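Local coordinates for protein C2 toxin component I (PDB 2J3Z) that probably transfers ADP-ribose to actin as the enzymatic component of the binary C2 toxin of Clostridium botulinum, at residues K23-R28 with Y174-D179; E69-D74 with T407-R412; N138-K143 with G190-P195. The protein carries 1 engineered substitution. All coordinates share one frame; numbering follows the deposited sequence.

Contact 1. Residues K23-R28 with Y174-D179; sequences KEEEKR and YGVLND
E26 of helix 15-31 reaches N178 on strand 175-179, an outermost strand of the eight-stranded sheet. The other edge of this strand pairs, through G175 and L177, with strand 182-187. The helix crosses the outer edge; the directions of 23-28 and 175-179 lie 124° apart. E26 sends CG anti to its N (chi1 179°) and runs on extended. This carries OE1 to N178 N at 2.7 Å, in a nearly straight bond (171° at the hydrogen). The N-H meets OE1 on its anti side, out of the carboxylate plane.

The tight part is around V176. E26 CB lies 3.3 Å from V176 O, and E26 CA makes a CA-H contact to the same oxygen at 3.4 Å. V176 CG1 lies 4.0 Å from E25 CB.

The polar flank at Y174 is looser. The carboxylate of E25 lies nearly coplanar with the Y174 ring and meets its edge. Y174 OH stands 3.3 Å from E25 OE1, a weak bond. E25 OE2 faces R28 NH1 by charge alone. On the solvent side the backbone N of K23 lies 3.9 Å from N178 ND2, with no hydrogen bond.

K45 makes a salt bridge with E26 OE1 and a hydrogen bond with N178 O. The lysine probably offsets the repulsion of these two acceptors. Accepting both an edge-strand N-H and a lysine would favour the ionised form of E26.

Contact 2. Residues E69-D74 with T407-R412; sequences EIMKED and TSIINR
M71 swings CG away from its carbonyl carbon (chi1 -78°) and then bends at chi3 (-77°), which lays its thioether against I409. R412 places CG anti to its N (chi1 179°), so that its chain passes D74. The contact joins the end of helix 65-73 to a classic beta bulge, in which I410 and N411 both face T414. It also links the two regions of the chain that match the ADP-ribosyltransferase family.

The buried side is apolar. M71 SD lies 3.7 Å from I409 CD1, and CE sits 4.0 Å from I409 CB. The two side chains cross at a slant, and F56 of helix 47-59 touches both.

I70 fills the middle. Its CG2 packs 3.7 Å from R412 CB, while CD1 comes within 4.0 Å of N411 CB. The polar end of N411 turns elsewhere, with OD1 bonded to T414 OG1 and V413 N.

The outer side is exposed, and no hydrogen bond spans the contact. D74 crosses R412 at about a right angle and touches its methylenes, not its guanidinium. D74 OD2 is 3.1 Å from R412 CD but 4.5 Å from R412 NE, too far for a salt bridge.

Contact 3. Residues N138-K143 with G190-P195; sequences NQEYTK and GFSIIP
The short strand 141-142 forms one edge of the eight-stranded sheet, where it pairs antiparallel with the start of strand 192-203. Y141 and I193 are a hydrogen-bonded pair, with Y141 N to I193 O and I193 N to Y141 O both at 2.9 Å. T142 and S192 are the next, non-hydrogen-bonded pair. Beyond them K143 N binds F191 O at 2.7 Å, and G190 N returns to K143 O. G190 has positive phi (86°), which glycine adopts easily. At the far end N138 N donates to P195 O at 2.8 Å, so the pairing extends past the strand itself.

Side chains add to these bonds. E140 turns CG anti to its N (chi1 -174°) and stays extended, reaching across to the neighbouring strand. S192 OG donates to its OE2 at 2.5 Å, on the anti side and close to the carboxylate plane. The same chain crosses I194 at a slant, with E140 CG 3.8 Å from I194 CG1. On the face of Y141 and I193, Y141 CB lies 4.4 Å from I193 CG2, and P195 approaches the edge of the tyrosine ring.

A water gives one hydrogen to T142 OG1 and another to G190 O, the latter at 2.6 Å. T142 OG1 is also bonded to E218 OE2. Q139 OE1 accepts its neighbour E140 N on an in-plane lone pair.

The backbone bonds thus fix the register of the edge strand. Q139, through R368 and E424, and the backbone O of T142, through R402, meet the C-terminal family region, so this edge takes part in joining the two halves of the protein. The S192 OG bond ties the E140 carboxylate to the next strand.

From the N terminus, the chain leaves 23-28, then 69-74, then 138-143, before any loop closes. Contact 1 closes first, when strand 175-179 returns to helix 15-31. Contact 3 closes next at 190-195. Contact 2 closes last, after more than 330 residues. Contact 1 crosses both of the others, and contact 3 is nested inside the loop of contact 2. Contacts 1 and 3 sit on the two outermost strands of the same eight-stranded sheet, with centres 26 Å apart. Contact 2 ties an N-terminal helix to the five-stranded sheet of the C-terminal half. No two contacts touch; the nearest atoms of contacts 1 and 3 are about 8 Å apart.

Contact 1. Residues K23-R28 with Y174-D179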
loop_
_atom_site.group_PDB
_atom_site.type_symbol
_atom_site.label_atom_id
_atom_site.label_comp_id
_atom_site.label_asym_id
_atom_site.label_seq_id
_atom_site.Cartn_x
_atom_site.Cartn_y
_atom_site.Cartn_z
ATOM N N LYS A 23 26.744 14.508 9.655
ATOM C CA LYS A 23 27.044 14.553 11.088
ATOM C C LYS A 23 26.393 15.776 11.750
ATOM O O LYS A 23 25.698 15.643 12.763
ATOM C CB LYS A 23 28.558 14.564 11.303
ATOM C CG LYS A 23 29.002 14.573 12.752
ATOM C CD LYS A 23 30.527 14.607 12.823
ATOM C CE LYS A 23 31.022 14.347 14.244
ATOM N NZ LYS A 23 32.498 14.483 14.293
ATOM N N GLU A 24 26.603 16.954 11.157
ATOM C CA GLU A 24 25.970 18.175 11.630
ATOM C C GLU A 24 24.438 18.086 11.639
ATOM O O GLU A 24 23.795 18.413 12.638
ATOM C CB GLU A 24 26.430 19.379 10.807
ATOM C CG GLU A 24 26.112 20.712 11.486
ATOM C CD GLU A 24 26.600 20.777 12.947
ATOM O OE1 GLU A 24 27.764 20.381 13.226
ATOM O OE2 GLU A 24 25.815 21.229 13.824
ATOM N N GLU A 25 23.876 17.625 10.534
ATOM C CA GLU A 25 22.428 17.534 10.369
ATOM C C GLU A 25 21.773 16.572 11.355
ATOM O O GLU A 25 20.725 16.889 11.928
ATOM C CB GLU A 25 22.073 17.133 8.931
ATOM C CG GLU A 25 22.413 18.174 7.899
ATOM C CD GLU A 25 21.567 19.420 8.074
ATOM O OE1 GLU A 25 20.329 19.376 7.783
ATOM O OE2 GLU A 25 22.162 20.437 8.523
ATOM N N GLU A 26 22.378 15.399 11.544
ATOM C CA GLU A 26 21.875 14.447 12.538
ATOM C C GLU A 26 21.936 15.059 13.928
ATOM O O GLU A 26 20.971 14.934 14.672
ATOM C CB GLU A 26 22.638 13.114 12.518
ATOM C CG GLU A 26 22.150 12.115 13.554
ATOM C CD GLU A 26 23.049 10.901 13.663
ATOM O OE1 GLU A 26 22.936 10.010 12.807
ATOM O OE2 GLU A 26 23.867 10.841 14.608
ATOM N N LYS A 27 23.055 15.704 14.258
ATOM C CA LYS A 27 23.233 16.345 15.552
ATOM C C LYS A 27 22.130 17.374 15.757
ATOM O O LYS A 27 21.522 17.440 16.828
ATOM C CB LYS A 27 24.624 17.002 15.677
ATOM C CG LYS A 27 24.852 17.796 16.985
ATOM C CD LYS A 27 26.247 18.446 17.025
ATOM C CE LYS A 27 26.534 19.107 18.387
ATOM N NZ LYS A 27 27.913 19.710 18.493
ATOM N N ARG A 28 21.878 18.149 14.705
ATOM C CA ARG A 28 20.895 19.222 14.685
ATOM C C ARG A 28 19.497 18.659 14.918
ATOM O O ARG A 28 18.744 19.181 15.728
ATOM C CB ARG A 28 20.998 19.968 13.349
ATOM C CG ARG A 28 20.217 21.263 13.224
ATOM C CD ARG A 28 20.688 22.064 12.010
ATOM N NE ARG A 28 22.002 22.653 12.260
ATOM C CZ ARG A 28 22.779 23.238 11.340
ATOM N NH1 ARG A 28 22.399 23.316 10.060
ATOM N NH2 ARG A 28 23.954 23.751 11.706
ATOM N N TYR A 174 11.661 15.436 7.291
ATOM C CA TYR A 174 12.804 14.549 7.148
ATOM C C TYR A 174 13.647 14.528 8.389
ATOM O O TYR A 174 13.653 15.471 9.176
ATOM C CB TYR A 174 13.682 14.993 5.970
ATOM C CG TYR A 174 14.574 16.187 6.259
ATOM C CD1 TYR A 174 14.040 17.466 6.448
ATOM C CD2 TYR A 174 15.955 16.040 6.318
ATOM C CE1 TYR A 174 14.859 18.560 6.717
ATOM C CE2 TYR A 174 16.786 17.121 6.589
ATOM C CZ TYR A 174 16.242 18.388 6.779
ATOM O OH TYR A 174 17.079 19.475 7.051
ATOM N N GLY A 175 14.392 13.455 8.550
ATOM C CA GLY A 175 15.512 13.482 9.459
ATOM C C GLY A 175 16.730 12.992 8.718
ATOM O O GLY A 175 16.628 12.448 7.607
ATOM N N VAL A 176 17.899 13.218 9.308
ATOM C CA VAL A 176 19.110 12.671 8.724
ATOM C C VAL A 176 19.815 11.767 9.726
ATOM O O VAL A 176 19.981 12.106 10.924
ATOM C CB VAL A 176 20.103 13.715 8.109
ATOM C CG1 VAL A 176 19.406 14.739 7.213
ATOM C CG2 VAL A 176 20.815 14.425 9.150
ATOM N N LEU A 177 20.198 10.607 9.200
ATOM C CA LEU A 177 20.954 9.626 9.932
ATOM C C LEU A 177 22.314 9.484 9.287
ATOM O O LEU A 177 22.462 9.355 8.051
ATOM C CB LEU A 177 20.217 8.284 9.983
ATOM C CG LEU A 177 18.893 8.289 10.764
ATOM C CD1 LEU A 177 18.089 7.008 10.501
ATOM C CD2 LEU A 177 19.128 8.513 12.258
ATOM N N ASN A 178 23.301 9.531 10.162
ATOM C CA ASN A 178 24.678 9.359 9.809
ATOM C C ASN A 178 25.206 8.149 10.576
ATOM O O ASN A 178 25.349 8.206 11.794
ATOM C CB ASN A 178 25.421 10.634 10.206
ATOM C CG ASN A 178 26.864 10.615 9.819
ATOM O OD1 ASN A 178 27.739 10.413 10.648
ATOM N ND2 ASN A 178 27.128 10.833 8.556
ATOM N N ASP A 179 25.442 7.042 9.880
ATOM C CA ASP A 179 26.175 5.915 10.477
ATOM C C ASP A 179 27.105 5.243 9.493
ATOM O O ASP A 179 26.711 4.920 8.362
ATOM C CB ASP A 179 25.248 4.836 11.085
ATOM C CG ASP A 179 24.518 4.013 10.028
ATOM O OD1 ASP A 179 24.406 4.499 8.896
ATOM O OD2 ASP A 179 24.050 2.890 10.315
#

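Contact 2. Residues E69-D74 with T407-R412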
loop_
_atom_site.group_PDB
_atom_site.type_symbol
_atom_site.label_atom_id
_atom_site.label_comp_id
_atom_site.label_asym_id
_atom_site.label_seq_id
_atom_site.Cartn_x
_atom_site.Cartn_y
_atom_site.Cartn_z
ATOM N N GLU A 69 -6.308 1.026 19.438
ATOM C CA GLU A 69 -6.633 1.475 20.782
ATOM C C GLU A 69 -6.225 0.466 21.829
ATOM O O GLU A 69 -5.735 0.856 22.879
ATOM C CB GLU A 69 -8.117 1.802 20.911
ATOM C CG GLU A 69 -8.494 3.108 20.216
ATOM C CD GLU A 69 -7.587 4.299 20.617
ATOM O OE1 GLU A 69 -6.910 4.848 19.719
ATOM O OE2 GLU A 69 -7.547 4.673 21.826
ATOM N N ILE A 70 -6.430 -0.824 21.545
ATOM C CA ILE A 70 -6.040 -1.882 22.471
ATOM C C ILE A 70 -4.554 -1.679 22.735
ATOM O O ILE A 70 -4.114 -1.641 23.904
ATOM C CB ILE A 70 -6.370 -3.311 21.926
ATOM C CG1 ILE A 70 -7.853 -3.654 22.178
ATOM C CG2 ILE A 70 -5.522 -4.378 22.593
ATOM C CD1 ILE A 70 -8.481 -4.681 21.205
ATOM N N MET A 71 -3.810 -1.484 21.652
ATOM C CA MET A 71 -2.348 -1.312 21.714
ATOM C C MET A 71 -1.861 -0.093 22.454
ATOM O O MET A 71 -0.862 -0.185 23.174
ATOM C CB MET A 71 -1.714 -1.359 20.317
ATOM C CG MET A 71 -1.614 -2.781 19.828
ATOM S SD MET A 71 -0.571 -2.918 18.390
ATOM C CE MET A 71 -1.587 -2.301 17.029
ATOM N N LYS A 72 -2.550 1.028 22.253
ATOM C CA LYS A 72 -2.294 2.244 23.011
ATOM C C LYS A 72 -2.484 1.966 24.521
ATOM O O LYS A 72 -1.603 2.275 25.328
ATOM C CB LYS A 72 -3.209 3.370 22.530
ATOM C CG LYS A 72 -2.917 3.850 21.080
ATOM C CD LYS A 72 -3.803 5.045 20.731
ATOM C CE LYS A 72 -3.099 6.074 19.851
ATOM N NZ LYS A 72 -3.124 5.731 18.409
ATOM N N GLU A 73 -3.619 1.345 24.873
ATOM C CA GLU A 73 -3.943 0.998 26.267
ATOM C C GLU A 73 -2.844 0.129 26.883
ATOM O O GLU A 73 -2.367 0.402 27.977
ATOM C CB GLU A 73 -5.260 0.222 26.330
ATOM C CG GLU A 73 -6.522 1.018 26.147
ATOM C CD GLU A 73 -7.770 0.218 26.512
ATOM O OE1 GLU A 73 -7.699 -1.011 26.787
ATOM O OE2 GLU A 73 -8.846 0.840 26.533
ATOM N N ASP A 74 -2.467 -0.908 26.135
ATOM C CA ASP A 74 -1.407 -1.845 26.463
ATOM C C ASP A 74 0.004 -1.216 26.472
ATOM O O ASP A 74 0.954 -1.849 26.954
ATOM C CB ASP A 74 -1.420 -2.978 25.421
ATOM C CG ASP A 74 -1.517 -4.350 26.049
ATOM O OD1 ASP A 74 -1.070 -4.534 27.210
ATOM O OD2 ASP A 74 -2.077 -5.248 25.376
ATOM N N THR A 407 1.763 -8.867 9.307
ATOM C CA THR A 407 1.355 -9.461 10.567
ATOM C C THR A 407 0.311 -8.531 11.180
ATOM O O THR A 407 0.669 -7.654 11.955
ATOM C CB THR A 407 2.565 -9.670 11.466
ATOM O OG1 THR A 407 3.525 -10.427 10.729
ATOM C CG2 THR A 407 2.204 -10.419 12.745
ATOM N N SER A 408 -0.963 -8.718 10.795
ATOM C CA SER A 408 -2.083 -7.921 11.329
ATOM C C SER A 408 -2.295 -8.168 12.817
ATOM O O SER A 408 -2.138 -9.293 13.302
ATOM C CB SER A 408 -3.386 -8.230 10.601
ATOM O OG SER A 408 -4.401 -7.252 10.849
ATOM N N ILE A 409 -2.661 -7.114 13.528
ATOM C CA ILE A 409 -2.975 -7.209 14.962
ATOM C C ILE A 409 -4.490 -7.214 15.133
ATOM O O ILE A 409 -5.170 -6.314 14.635
ATOM C CB ILE A 409 -2.346 -6.078 15.790
ATOM C CG1 ILE A 409 -0.840 -5.996 15.459
ATOM C CG2 ILE A 409 -2.751 -6.205 17.347
ATOM C CD1 ILE A 409 0.120 -6.091 16.614
ATOM N N ILE A 410 -4.994 -8.241 15.820
ATOM C CA ILE A 410 -6.435 -8.474 15.935
ATOM C C ILE A 410 -6.954 -7.968 17.281
ATOM O O ILE A 410 -7.975 -7.280 17.340
ATOM C CB ILE A 410 -6.782 -9.968 15.678
ATOM C CG1 ILE A 410 -6.347 -10.372 14.257
ATOM C CG2 ILE A 410 -8.276 -10.252 15.849
ATOM C CD1 ILE A 410 -6.153 -11.876 14.127
ATOM N N ASN A 411 -6.236 -8.297 18.349
ATOM C CA ASN A 411 -6.580 -7.834 19.694
ATOM C C ASN A 411 -5.367 -7.972 20.596
ATOM O O ASN A 411 -4.292 -8.239 20.102
ATOM C CB ASN A 411 -7.837 -8.551 20.234
ATOM C CG ASN A 411 -7.550 -9.948 20.798
ATOM O OD1 ASN A 411 -6.453 -10.478 20.657
ATOM N ND2 ASN A 411 -8.550 -10.542 21.443
ATOM N N ARG A 412 -5.538 -7.797 21.900
ATOM C CA ARG A 412 -4.424 -7.807 22.862
ATOM C C ARG A 412 -3.549 -9.058 22.724
ATOM O O ARG A 412 -2.338 -8.967 22.756
ATOM C CB ARG A 412 -4.951 -7.621 24.307
ATOM C CG ARG A 412 -3.876 -7.631 25.403
ATOM C CD ARG A 412 -4.262 -6.930 26.742
ATOM N NE ARG A 412 -5.382 -7.518 27.493
ATOM C CZ ARG A 412 -6.643 -7.055 27.488
ATOM N NH1 ARG A 412 -7.581 -7.668 28.218
ATOM N NH2 ARG A 412 -6.974 -5.971 26.776
#

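Contact 3. Residues N138-K143 with G190-P195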
loop_
_atom_site.group_PDB
_atom_site.type_symbol
_atom_site.label_atom_id
_atom_site.label_comp_id
_atom_site.label_asym_id
_atom_site.label_seq_id
_atom_site.Cartn_x
_atom_site.Cartn_y
_atom_site.Cartn_z
ATOM N N ASN A 138 5.704 2.853 -15.150
ATOM C CA ASN A 138 4.498 3.690 -15.071
ATOM C C ASN A 138 3.521 3.151 -14.053
ATOM O O ASN A 138 2.407 3.638 -13.937
ATOM C CB ASN A 138 3.850 3.877 -16.461
ATOM C CG ASN A 138 4.724 4.684 -17.391
ATOM O OD1 ASN A 138 5.591 5.435 -16.930
ATOM N ND2 ASN A 138 4.512 4.542 -18.704
ATOM N N GLN A 139 3.945 2.132 -13.324
ATOM C CA GLN A 139 3.188 1.592 -12.213
ATOM C C GLN A 139 3.554 2.372 -10.950
ATOM O O GLN A 139 4.649 2.839 -10.816
ATOM C CB GLN A 139 3.491 0.088 -12.047
ATOM C CG GLN A 139 2.663 -0.649 -10.989
ATOM C CD GLN A 139 1.170 -0.523 -11.201
ATOM O OE1 GLN A 139 0.566 0.447 -10.746
ATOM N NE2 GLN A 139 0.566 -1.500 -11.888
ATOM N N GLU A 140 2.629 2.505 -10.018
ATOM C CA GLU A 140 2.882 3.244 -8.802
ATOM C C GLU A 140 2.929 2.251 -7.664
ATOM O O GLU A 140 1.993 1.473 -7.501
ATOM C CB GLU A 140 1.773 4.280 -8.570
ATOM C CG GLU A 140 2.020 5.227 -7.384
ATOM C CD GLU A 140 1.177 6.502 -7.425
ATOM O OE1 GLU A 140 0.421 6.719 -8.395
ATOM O OE2 GLU A 140 1.281 7.292 -6.469
ATOM N N TYR A 141 4.032 2.273 -6.915
ATOM C CA TYR A 141 4.246 1.411 -5.761
ATOM C C TYR A 141 4.409 2.217 -4.462
ATOM O O TYR A 141 5.329 3.030 -4.337
ATOM C CB TYR A 141 5.486 0.528 -5.953
ATOM C CG TYR A 141 5.379 -0.377 -7.145
ATOM C CD1 TYR A 141 4.699 -1.600 -7.061
ATOM C CD2 TYR A 141 5.925 0.009 -8.371
ATOM C CE1 TYR A 141 4.593 -2.424 -8.168
ATOM C CE2 TYR A 141 5.834 -0.807 -9.470
ATOM C CZ TYR A 141 5.160 -2.023 -9.366
ATOM O OH TYR A 141 5.048 -2.823 -10.481
ATOM N N THR A 142 3.522 1.974 -3.516
ATOM C CA THR A 142 3.554 2.639 -2.220
ATOM C C THR A 142 4.490 1.954 -1.221
ATOM O O THR A 142 4.466 0.741 -1.027
ATOM C CB THR A 142 2.108 2.794 -1.638
ATOM O OG1 THR A 142 1.359 3.693 -2.472
ATOM C CG2 THR A 142 2.123 3.344 -0.198
ATOM N N LYS A 143 5.344 2.751 -0.603
ATOM C CA LYS A 143 6.107 2.265 0.542
ATOM C C LYS A 143 5.320 2.484 1.833
ATOM O O LYS A 143 5.245 3.596 2.353
ATOM C CB LYS A 143 7.511 2.887 0.605
ATOM C CG LYS A 143 8.404 2.090 1.526
ATOM C CD LYS A 143 9.842 2.069 1.117
ATOM C CE LYS A 143 10.683 1.376 2.209
ATOM N NZ LYS A 143 10.808 -0.099 2.105
ATOM N N GLY A 190 4.165 6.025 3.678
ATOM C CA GLY A 190 3.139 6.282 2.689
ATOM C C GLY A 190 3.482 6.959 1.381
ATOM O O GLY A 190 2.567 7.294 0.658
ATOM N N PHE A 191 4.757 7.180 1.063
ATOM C CA PHE A 191 5.095 7.720 -0.269
ATOM C C PHE A 191 5.080 6.614 -1.309
ATOM O O PHE A 191 5.258 5.450 -0.995
ATOM C CB PHE A 191 6.435 8.502 -0.306
ATOM C CG PHE A 191 6.481 9.698 0.638
ATOM C CD1 PHE A 191 5.579 10.755 0.498
ATOM C CD2 PHE A 191 7.404 9.742 1.670
ATOM C CE1 PHE A 191 5.606 11.856 1.379
ATOM C CE2 PHE A 191 7.472 10.816 2.566
ATOM C CZ PHE A 191 6.567 11.884 2.421
ATOM N N SER A 192 4.849 6.987 -2.559
ATOM C CA SER A 192 5.017 6.046 -3.632
ATOM C C SER A 192 6.158 6.424 -4.571
ATOM O O SER A 192 6.638 7.569 -4.605
ATOM C CB SER A 192 3.717 5.881 -4.400
ATOM O OG SER A 192 3.322 7.114 -4.952
ATOM N N ILE A 193 6.614 5.428 -5.315
ATOM C CA ILE A 193 7.491 5.666 -6.426
ATOM C C ILE A 193 6.757 5.237 -7.702
ATOM O O ILE A 193 6.055 4.223 -7.722
ATOM C CB ILE A 193 8.876 4.964 -6.234
ATOM C CG1 ILE A 193 9.925 5.566 -7.163
ATOM C CG2 ILE A 193 8.795 3.450 -6.382
ATOM C CD1 ILE A 193 10.437 6.934 -6.684
ATOM N N ILE A 194 6.905 6.033 -8.747
ATOM C CA ILE A 194 6.437 5.668 -10.080
ATOM C C ILE A 194 7.651 5.451 -10.982
ATOM O O ILE A 194 8.310 6.415 -11.391
ATOM C CB ILE A 194 5.563 6.778 -10.642
ATOM C CG1 ILE A 194 4.396 7.033 -9.662
ATOM C CG2 ILE A 194 5.116 6.439 -12.086
ATOM C CD1 ILE A 194 3.756 8.398 -9.771
ATOM N N PRO A 195 8.005 4.188 -11.259
ATOM C CA PRO A 195 9.182 4.024 -12.107
ATOM C C PRO A 195 8.978 4.501 -13.556
ATOM O O PRO A 195 7.985 4.167 -14.221
ATOM C CB PRO A 195 9.467 2.512 -12.014
ATOM C CG PRO A 195 8.739 2.077 -10.713
ATOM C CD PRO A 195 7.491 2.890 -10.789
HETATM O O HOH W 1 1.234 6.346 -1.396
#